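Local coordinates for protein maleylacetate reductase (Agrobacterium tumefaciens, PDB 3HL0) that catalyses the NAD(H)-dependent interconversion of maleylacetate and 3-oxoadipate, probably as a step in the breakdown of gamma-resorcylate, and belongs to the iron-containing alcohol dehydrogenase family, at residues K242-L247 and A256-V261; Y269-A274 and G286-A291; V311-L316 and R345-A350. All coordinates share one frame; numbering follows the deposited sequence.

Contact 1: K242-L247 and A256-V261; sequences KLCHTL and AETHAV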
loop_
_atom_site.group_PDB
_atom_site.type_symbol
_atom_site.label_atom_id
_atom_site.label_comp_id
_atom_site.label_asym_id
_atom_site.label_seq_id
_atom_site.Cartn_x
_atom_site.Cartn_y
_atom_site.Cartn_z
ATOM N N LYS A 242 -20.259 -7.414 0.231
ATOM C CA LYS A 242 -20.353 -7.853 -1.187
ATOM C C LYS A 242 -19.925 -6.751 -2.143
ATOM O O LYS A 242 -19.114 -6.990 -3.048
ATOM C CB LYS A 242 -21.757 -8.328 -1.494
ATOM C CG LYS A 242 -22.112 -9.626 -0.732
ATOM C CD LYS A 242 -21.531 -10.859 -1.416
ATOM C CE LYS A 242 -22.252 -12.128 -0.989
ATOM N NZ LYS A 242 -21.842 -12.556 0.390
ATOM N N LEU A 243 -20.411 -5.540 -1.901
ATOM C CA LEU A 243 -20.080 -4.408 -2.772
ATOM C C LEU A 243 -18.600 -4.071 -2.677
ATOM O O LEU A 243 -17.983 -3.761 -3.702
ATOM C CB LEU A 243 -20.975 -3.209 -2.478
ATOM C CG LEU A 243 -20.851 -1.991 -3.392
ATOM C CD1 LEU A 243 -21.229 -2.469 -4.829
ATOM C CD2 LEU A 243 -21.791 -0.902 -2.904
ATOM N N CYS A 244 -18.005 -4.118 -1.479
ATOM C CA CYS A 244 -16.587 -3.816 -1.365
ATOM C C CYS A 244 -15.774 -4.862 -2.133
ATOM O O CYS A 244 -14.794 -4.537 -2.800
ATOM C CB CYS A 244 -16.117 -3.824 0.090
ATOM S SG CYS A 244 -16.690 -2.412 1.048
ATOM N N HIS A 245 -16.192 -6.120 -2.049
ATOM C CA HIS A 245 -15.490 -7.167 -2.776
ATOM C C HIS A 245 -15.613 -6.961 -4.289
ATOM O O HIS A 245 -14.623 -7.125 -5.011
ATOM C CB HIS A 245 -15.994 -8.557 -2.360
ATOM C CG HIS A 245 -15.268 -9.690 -3.024
ATOM N ND1 HIS A 245 -15.708 -10.276 -4.191
ATOM C CD2 HIS A 245 -14.143 -10.355 -2.669
ATOM C CE1 HIS A 245 -14.873 -11.242 -4.541
ATOM N NE2 HIS A 245 -13.915 -11.310 -3.634
ATOM N N THR A 246 -16.792 -6.580 -4.763
ATOM C CA THR A 246 -17.003 -6.326 -6.210
ATOM C C THR A 246 -16.137 -5.178 -6.688
ATOM O O THR A 246 -15.411 -5.297 -7.681
ATOM C CB THR A 246 -18.466 -5.974 -6.503
ATOM O OG1 THR A 246 -19.247 -7.118 -6.193
ATOM C CG2 THR A 246 -18.650 -5.561 -7.946
ATOM N N LEU A 247 -16.209 -4.041 -6.012
ATOM C CA LEU A 247 -15.404 -2.890 -6.441
ATOM C C LEU A 247 -13.930 -3.138 -6.270
ATOM O O LEU A 247 -13.104 -2.771 -7.130
ATOM C CB LEU A 247 -15.781 -1.664 -5.593
ATOM C CG LEU A 247 -16.741 -0.640 -6.159
ATOM C CD1 LEU A 247 -18.074 -1.252 -6.585
ATOM C CD2 LEU A 247 -16.942 0.460 -5.119
ATOM N N ALA A 256 -8.963 -1.274 2.770
ATOM C CA ALA A 256 -9.575 -0.633 3.932
ATOM C C ALA A 256 -10.254 0.674 3.535
ATOM O O ALA A 256 -11.330 1.020 4.030
ATOM C CB ALA A 256 -8.509 -0.369 5.029
ATOM N N GLU A 257 -9.660 1.392 2.578
ATOM C CA GLU A 257 -10.232 2.661 2.134
ATOM C C GLU A 257 -11.578 2.483 1.445
ATOM O O GLU A 257 -12.439 3.344 1.578
ATOM C CB GLU A 257 -9.294 3.295 1.111
ATOM C CG GLU A 257 -8.043 3.937 1.724
ATOM C CD GLU A 257 -6.884 2.963 1.964
ATOM O OE1 GLU A 257 -7.023 1.707 1.905
ATOM O OE2 GLU A 257 -5.762 3.489 2.183
ATOM N N THR A 258 -11.724 1.389 0.709
ATOM C CA THR A 258 -13.016 1.076 0.040
ATOM C C THR A 258 -14.132 0.887 1.086
ATOM O O THR A 258 -15.213 1.459 0.967
ATOM C CB THR A 258 -12.891 -0.166 -0.832
ATOM O OG1 THR A 258 -11.901 0.093 -1.842
ATOM C CG2 THR A 258 -14.214 -0.460 -1.549
ATOM N N HIS A 259 -13.792 0.165 2.149
ATOM C CA HIS A 259 -14.741 0.010 3.280
ATOM C C HIS A 259 -15.077 1.330 3.927
ATOM O O HIS A 259 -16.217 1.617 4.171
ATOM C CB HIS A 259 -14.162 -0.902 4.337
ATOM C CG HIS A 259 -14.300 -2.328 3.998
ATOM N ND1 HIS A 259 -15.349 -3.101 4.440
ATOM C CD2 HIS A 259 -13.533 -3.131 3.214
ATOM C CE1 HIS A 259 -15.234 -4.316 3.926
ATOM N NE2 HIS A 259 -14.139 -4.360 3.181
ATOM N N ALA A 260 -14.073 2.180 4.140
ATOM C CA ALA A 260 -14.337 3.447 4.783
ATOM C C ALA A 260 -15.235 4.345 3.954
ATOM O O ALA A 260 -16.144 4.974 4.471
ATOM C CB ALA A 260 -12.987 4.189 5.057
ATOM N N VAL A 261 -14.966 4.383 2.650
ATOM C CA VAL A 261 -15.788 5.214 1.767
ATOM C C VAL A 261 -17.245 4.742 1.650
ATOM O O VAL A 261 -18.185 5.562 1.704
ATOM C CB VAL A 261 -15.145 5.334 0.385
ATOM C CG1 VAL A 261 -16.090 6.084 -0.585
ATOM C CG2 VAL A 261 -13.852 6.126 0.511
#

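Contact 2: Y269-A274 and G286-A291; sequences YVEEAA and GGRAGA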
loop_
_atom_site.group_PDB
_atom_site.type_symbol
_atom_site.label_atom_id
_atom_site.label_comp_id
_atom_site.label_asym_id
_atom_site.label_seq_id
_atom_site.Cartn_x
_atom_site.Cartn_y
_atom_site.Cartn_z
ATOM N N TYR A 269 -28.412 2.578 3.014
ATOM C CA TYR A 269 -29.291 1.807 2.110
ATOM C C TYR A 269 -30.111 0.824 2.959
ATOM O O TYR A 269 -31.343 0.782 2.831
ATOM C CB TYR A 269 -28.459 1.020 1.123
ATOM C CG TYR A 269 -29.202 0.231 0.070
ATOM C CD1 TYR A 269 -29.360 0.768 -1.224
ATOM C CD2 TYR A 269 -29.639 -1.076 0.312
ATOM C CE1 TYR A 269 -29.983 0.016 -2.258
ATOM C CE2 TYR A 269 -30.282 -1.840 -0.707
ATOM C CZ TYR A 269 -30.445 -1.268 -1.990
ATOM O OH TYR A 269 -31.076 -1.963 -3.006
ATOM N N VAL A 270 -29.445 0.083 3.861
ATOM C CA VAL A 270 -30.149 -0.940 4.658
ATOM C C VAL A 270 -31.025 -0.314 5.737
ATOM O O VAL A 270 -32.078 -0.864 6.067
ATOM C CB VAL A 270 -29.149 -1.974 5.259
ATOM C CG1 VAL A 270 -29.875 -3.051 6.110
ATOM C CG2 VAL A 270 -28.398 -2.601 4.065
ATOM N N GLU A 271 -30.610 0.830 6.261
ATOM C CA GLU A 271 -31.321 1.479 7.373
ATOM C C GLU A 271 -32.760 1.817 6.996
ATOM O O GLU A 271 -33.626 1.784 7.893
ATOM C CB GLU A 271 -30.550 2.720 7.810
ATOM C CG GLU A 271 -31.007 3.372 9.063
ATOM C CD GLU A 271 -30.139 4.588 9.437
ATOM O OE1 GLU A 271 -29.262 5.047 8.609
ATOM O OE2 GLU A 271 -30.328 5.086 10.576
ATOM N N GLU A 272 -33.027 2.062 5.709
ATOM C CA GLU A 272 -34.422 2.287 5.264
ATOM C C GLU A 272 -35.284 1.061 5.612
ATOM O O GLU A 272 -36.481 1.185 5.916
ATOM C CB GLU A 272 -34.477 2.542 3.758
ATOM C CG GLU A 272 -33.641 3.698 3.235
ATOM C CD GLU A 272 -34.185 4.262 1.902
ATOM O OE1 GLU A 272 -35.267 3.816 1.457
ATOM O OE2 GLU A 272 -33.522 5.156 1.307
ATOM N N ALA A 273 -34.689 -0.130 5.608
ATOM C CA ALA A 273 -35.401 -1.395 5.876
ATOM C C ALA A 273 -35.172 -2.036 7.239
ATOM O O ALA A 273 -35.962 -2.895 7.660
ATOM C CB ALA A 273 -35.071 -2.414 4.776
ATOM N N ALA A 274 -34.115 -1.658 7.942
ATOM C CA ALA A 274 -33.739 -2.283 9.190
ATOM C C ALA A 274 -33.540 -1.265 10.257
ATOM O O ALA A 274 -32.546 -1.275 10.953
ATOM C CB ALA A 274 -32.469 -3.187 9.017
ATOM N N GLY A 286 -24.911 9.058 17.389
ATOM C CA GLY A 286 -25.663 10.269 17.787
ATOM C C GLY A 286 -26.498 10.839 16.667
ATOM O O GLY A 286 -26.628 12.077 16.527
ATOM N N GLY A 287 -27.096 9.972 15.859
ATOM C CA GLY A 287 -27.929 10.450 14.772
ATOM C C GLY A 287 -28.531 9.330 13.988
ATOM O O GLY A 287 -29.121 8.407 14.576
ATOM N N ARG A 288 -28.476 9.434 12.669
ATOM C CA ARG A 288 -28.908 8.359 11.785
ATOM C C ARG A 288 -27.682 7.444 11.674
ATOM O O ARG A 288 -26.561 7.912 11.808
ATOM C CB ARG A 288 -29.250 8.871 10.380
ATOM C CG ARG A 288 -30.353 9.961 10.311
ATOM C CD ARG A 288 -31.152 9.842 8.981
ATOM N NE ARG A 288 -31.615 8.458 8.859
ATOM C CZ ARG A 288 -32.667 8.054 8.154
ATOM N NH1 ARG A 288 -33.417 8.937 7.477
ATOM N NH2 ARG A 288 -32.998 6.768 8.157
ATOM N N ALA A 289 -27.898 6.163 11.447
ATOM C CA ALA A 289 -26.765 5.239 11.385
ATOM C C ALA A 289 -25.855 5.593 10.195
ATOM O O ALA A 289 -24.646 5.697 10.374
ATOM C CB ALA A 289 -27.240 3.815 11.301
ATOM N N GLY A 290 -26.430 5.793 9.000
ATOM C CA GLY A 290 -25.587 6.071 7.802
ATOM C C GLY A 290 -24.934 7.460 7.852
ATOM O O GLY A 290 -23.709 7.606 7.768
ATOM N N ALA A 291 -25.741 8.505 7.982
ATOM C CA ALA A 291 -25.197 9.862 8.094
ATOM C C ALA A 291 -24.261 10.051 9.279
ATOM O O ALA A 291 -23.246 10.731 9.209
ATOM C CB ALA A 291 -26.351 10.917 8.128
HETATM O O HOH W 1 -28.414 7.741 7.293
#

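Contact 3: V311-L316 and R345-A350; sequences VGADDL and RAFEGA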
loop_
_atom_site.group_PDB
_atom_site.type_symbol
_atom_site.label_atom_id
_atom_site.label_comp_id
_atom_site.label_asym_id
_atom_site.label_seq_id
_atom_site.Cartn_x
_atom_site.Cartn_y
_atom_site.Cartn_z
ATOM N N VAL A 311 -11.781 5.774 -8.718
ATOM C CA VAL A 311 -12.932 5.333 -9.498
ATOM C C VAL A 311 -13.364 6.489 -10.437
ATOM O O VAL A 311 -13.473 7.634 -10.010
ATOM C CB VAL A 311 -14.103 4.942 -8.554
ATOM C CG1 VAL A 311 -15.366 4.479 -9.363
ATOM C CG2 VAL A 311 -13.636 3.837 -7.605
ATOM N N GLY A 312 -13.641 6.137 -11.691
ATOM C CA GLY A 312 -14.163 7.131 -12.635
ATOM C C GLY A 312 -15.668 7.088 -12.744
ATOM O O GLY A 312 -16.282 6.035 -12.488
ATOM N N ALA A 313 -16.243 8.218 -13.171
ATOM C CA ALA A 313 -17.692 8.242 -13.446
ATOM C C ALA A 313 -18.137 7.135 -14.433
ATOM O O ALA A 313 -19.226 6.570 -14.267
ATOM C CB ALA A 313 -18.143 9.632 -13.873
ATOM N N ASP A 314 -17.265 6.742 -15.380
ATOM C CA ASP A 314 -17.601 5.679 -16.332
ATOM C C ASP A 314 -17.520 4.252 -15.772
ATOM O O ASP A 314 -17.892 3.273 -16.439
ATOM C CB ASP A 314 -16.767 5.804 -17.617
ATOM C CG ASP A 314 -15.268 5.775 -17.355
ATOM O OD1 ASP A 314 -14.792 5.935 -16.195
ATOM O OD2 ASP A 314 -14.528 5.616 -18.346
ATOM N N ASP A 315 -17.064 4.117 -14.525
ATOM C CA ASP A 315 -17.038 2.819 -13.856
ATOM C C ASP A 315 -18.341 2.518 -13.121
ATOM O O ASP A 315 -18.601 1.367 -12.760
ATOM C CB ASP A 315 -15.914 2.803 -12.796
ATOM C CG ASP A 315 -14.492 2.842 -13.406
ATOM O OD1 ASP A 315 -14.270 2.106 -14.398
ATOM O OD2 ASP A 315 -13.628 3.592 -12.847
ATOM N N LEU A 316 -19.178 3.526 -12.932
ATOM C CA LEU A 316 -20.317 3.353 -12.000
ATOM C C LEU A 316 -21.406 2.453 -12.571
ATOM O O LEU A 316 -21.925 1.585 -11.886
ATOM C CB LEU A 316 -20.865 4.736 -11.608
ATOM C CG LEU A 316 -19.846 5.659 -10.948
ATOM C CD1 LEU A 316 -20.493 6.980 -10.620
ATOM C CD2 LEU A 316 -19.241 4.951 -9.665
ATOM N N ARG A 345 -23.707 8.533 -4.947
ATOM C CA ARG A 345 -23.432 9.267 -3.705
ATOM C C ARG A 345 -22.007 8.995 -3.177
ATOM O O ARG A 345 -21.340 9.942 -2.717
ATOM C CB ARG A 345 -24.435 8.853 -2.616
ATOM C CG ARG A 345 -25.939 9.156 -2.905
ATOM C CD ARG A 345 -26.237 10.628 -3.183
ATOM N NE ARG A 345 -25.955 11.081 -4.556
ATOM C CZ ARG A 345 -26.736 10.806 -5.605
ATOM N NH1 ARG A 345 -26.438 11.324 -6.820
ATOM N NH2 ARG A 345 -27.825 10.043 -5.435
ATOM N N ALA A 346 -21.607 7.724 -3.185
ATOM C CA ALA A 346 -20.236 7.352 -2.733
ATOM C C ALA A 346 -19.195 7.963 -3.665
ATOM O O ALA A 346 -18.185 8.442 -3.195
ATOM C CB ALA A 346 -20.080 5.851 -2.666
ATOM N N PHE A 347 -19.490 8.043 -4.961
ATOM C CA PHE A 347 -18.541 8.682 -5.907
ATOM C C PHE A 347 -18.347 10.168 -5.608
ATOM O O PHE A 347 -17.228 10.700 -5.683
ATOM C CB PHE A 347 -19.078 8.486 -7.338
ATOM C CG PHE A 347 -18.253 9.187 -8.404
ATOM C CD1 PHE A 347 -17.037 8.653 -8.809
ATOM C CD2 PHE A 347 -18.727 10.359 -8.981
ATOM C CE1 PHE A 347 -16.270 9.322 -9.800
ATOM C CE2 PHE A 347 -17.960 11.015 -9.974
ATOM C CZ PHE A 347 -16.751 10.483 -10.373
ATOM N N GLU A 348 -19.453 10.832 -5.278
ATOM C CA GLU A 348 -19.480 12.258 -4.934
ATOM C C GLU A 348 -18.882 12.579 -3.574
ATOM O O GLU A 348 -18.558 13.738 -3.289
ATOM C CB GLU A 348 -20.958 12.707 -4.903
ATOM C CG GLU A 348 -21.582 12.869 -6.246
ATOM C CD GLU A 348 -23.121 12.879 -6.191
ATOM O OE1 GLU A 348 -23.720 12.918 -5.065
ATOM O OE2 GLU A 348 -23.726 12.846 -7.303
ATOM N N GLY A 349 -18.826 11.583 -2.691
ATOM C CA GLY A 349 -18.545 11.865 -1.301
ATOM C C GLY A 349 -19.687 12.597 -0.613
ATOM O O GLY A 349 -19.448 13.371 0.333
ATOM N N ALA A 350 -20.935 12.353 -1.058
ATOM C CA ALA A 350 -22.136 13.001 -0.472
ATOM C C ALA A 350 -22.451 12.439 0.904
ATOM O O ALA A 350 -22.175 11.271 1.156
ATOM C CB ALA A 350 -23.338 12.803 -1.387
#

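Contact 1: K242-L247 and A256-V261
C244 sets its SG over one face of the H259 imidazole, a sulfur-aromatic contact, and shares itself between this ring and the methyl of T258. SG stands 3.6 Å from the centroid of the H259 ring, only 5° off its normal, so the sulfur sits almost exactly over the ring centre. The first torsion of C244 (chi1 -72°) swings SG to the side of its own backbone N, opposite the carbonyl carbon. A CH-pi contact runs beside it on the same face: CB of C244 lies 4.0 Å from the centroid of the H259 ring, 24° off the normal, displaced toward NE2 and CE1. The CB of H259 leaves its helix to one side of the C244 helix, but the ring at its end comes nearer and reaches the cysteine.

These are consecutive helices, 239-251 and 255-271, of the helical C-terminal half of an iron-containing alcohol dehydrogenase. The H259 side chain is about 7 Å from the bound NAD, near the cofactor. Its ring also meets those of H240, H241 and H255.

The remaining contact is apolar. CG2 of T258, set anti to the backbone N, comes 4.1 Å from SG of C244, where the two CA atoms are 6.2 Å apart. OG1 of T258 is taken up by a hydrogen bond with the carbonyl O of P254, leaving the methyl branch to meet the cysteine. L262, one turn beyond T258, packs against C244 and L247.

Contact 2: Y269-A274 and G286-A291
E271 holds A289 and G290 by their backbone N-H groups: its carboxylate, brought in from helix 255-271, accepts the first N-H groups at the N-terminus of helix 289-300, just after the N-cap residue R288. The CB of E271 is directed at segment 286-291, and from there the chain runs straight: CG is anti to the backbone N (chi1 -170°) and the extended shape carries the carboxylate to the start of the helix. On the way, CG passes 4.0 Å from NH2 of R288. The carboxyl carbon CD rests 3.5 Å from the methyl CB of A289, which packs against the acid group just beside its bond.

The two oxygens then divide the first N-H groups of the helix. OE2 accepts from the A289 N at 2.8 Å and OE1 from the G290 N at 3.0 Å, both bonds close to straight. Both donors come in on the syn side, tilted about 30° from the carboxylate plane. Two bonds, one to each oxygen, fix the rotation of the buried group, and its negative charge probably also interacts favourably with the helix dipole. R288 adds a long salt bridge: NH2 is 4.0 Å from OE2 of E271. OE2 lies in the guanidinium plane at its edge, but the two flat groups are turned 80° against each other. Just before R288, G286 closes the preceding helix with a Schellman motif. A single water extends the grip by one residue, donating to OE1 of E271 at 3.1 Å and accepting from the N of A291 at 2.9 Å.

Contact 3: V311-L316 and R345-A350
The carbonyl oxygen of V311 sits at the edge of the F347 ring: O is 3.3 Å from CE1 and lies in the ring plane, where the weakly polar C-H of CE1 probably interacts favourably with it. This polar touch stands out in a contact carried largely by apolar side chains. F347 turns CG anti to its backbone N (chi1 176°), which sends the ring out of helix 336-348 and into the bend of the 311-316 loop. The loop lies against the outer part of the ring, with the backbone N of A313 3.5 Å from CE1 and the A313 methyl CB 3.9 Å from CZ. L316 takes the root of the ring instead. Its CD1 branch lies 3.8 Å from CG of F347 and is also close to CB of F347, the two side chains crossing at about a right angle.

The bend is braced from within. The N-H of G312 donates to OD2 of D315 at 2.8 Å, on the anti side of the carboxylate, while the D315 N returns a bond to the G312 O. This two-way exchange draws the loop into the turn that leads to helix 316-323. Beside F347, R345 holds E348 side-on with two nitrogens, its NE 2.9 Å from OE1 of E348, in a salt bridge along the last turn of the helix. That turn ends in a Schellman motif: the A350 N reaches back to the R345 O at 3.0 Å, the G349 N bonds to the A346 O, and G349, with positive phi, is the C-prime residue.

All three contacts belong to the C-terminal, helical half of the chain and are largely buried. Contact 1 is buried throughout and the most central, about 11 Å from the centre of the chain, with H259 about 7 Å from NAD; contacts 2 and 3 lie about twice as far out, away from the NAD site, with exposed residues at the edge (R288, A313). Helix 255-271 joins contacts 1 and 2, giving its early turns to one and its later part to the other. Contact 3 meets contact 1 through V261 CG1, 4.1 Å from A346 O. The chemistry shifts with position: sulfur on an aromatic face in contact 1, a carboxylate bonded to the N-H groups of a helix start in contact 2, an aromatic ring against a loop in contact 3.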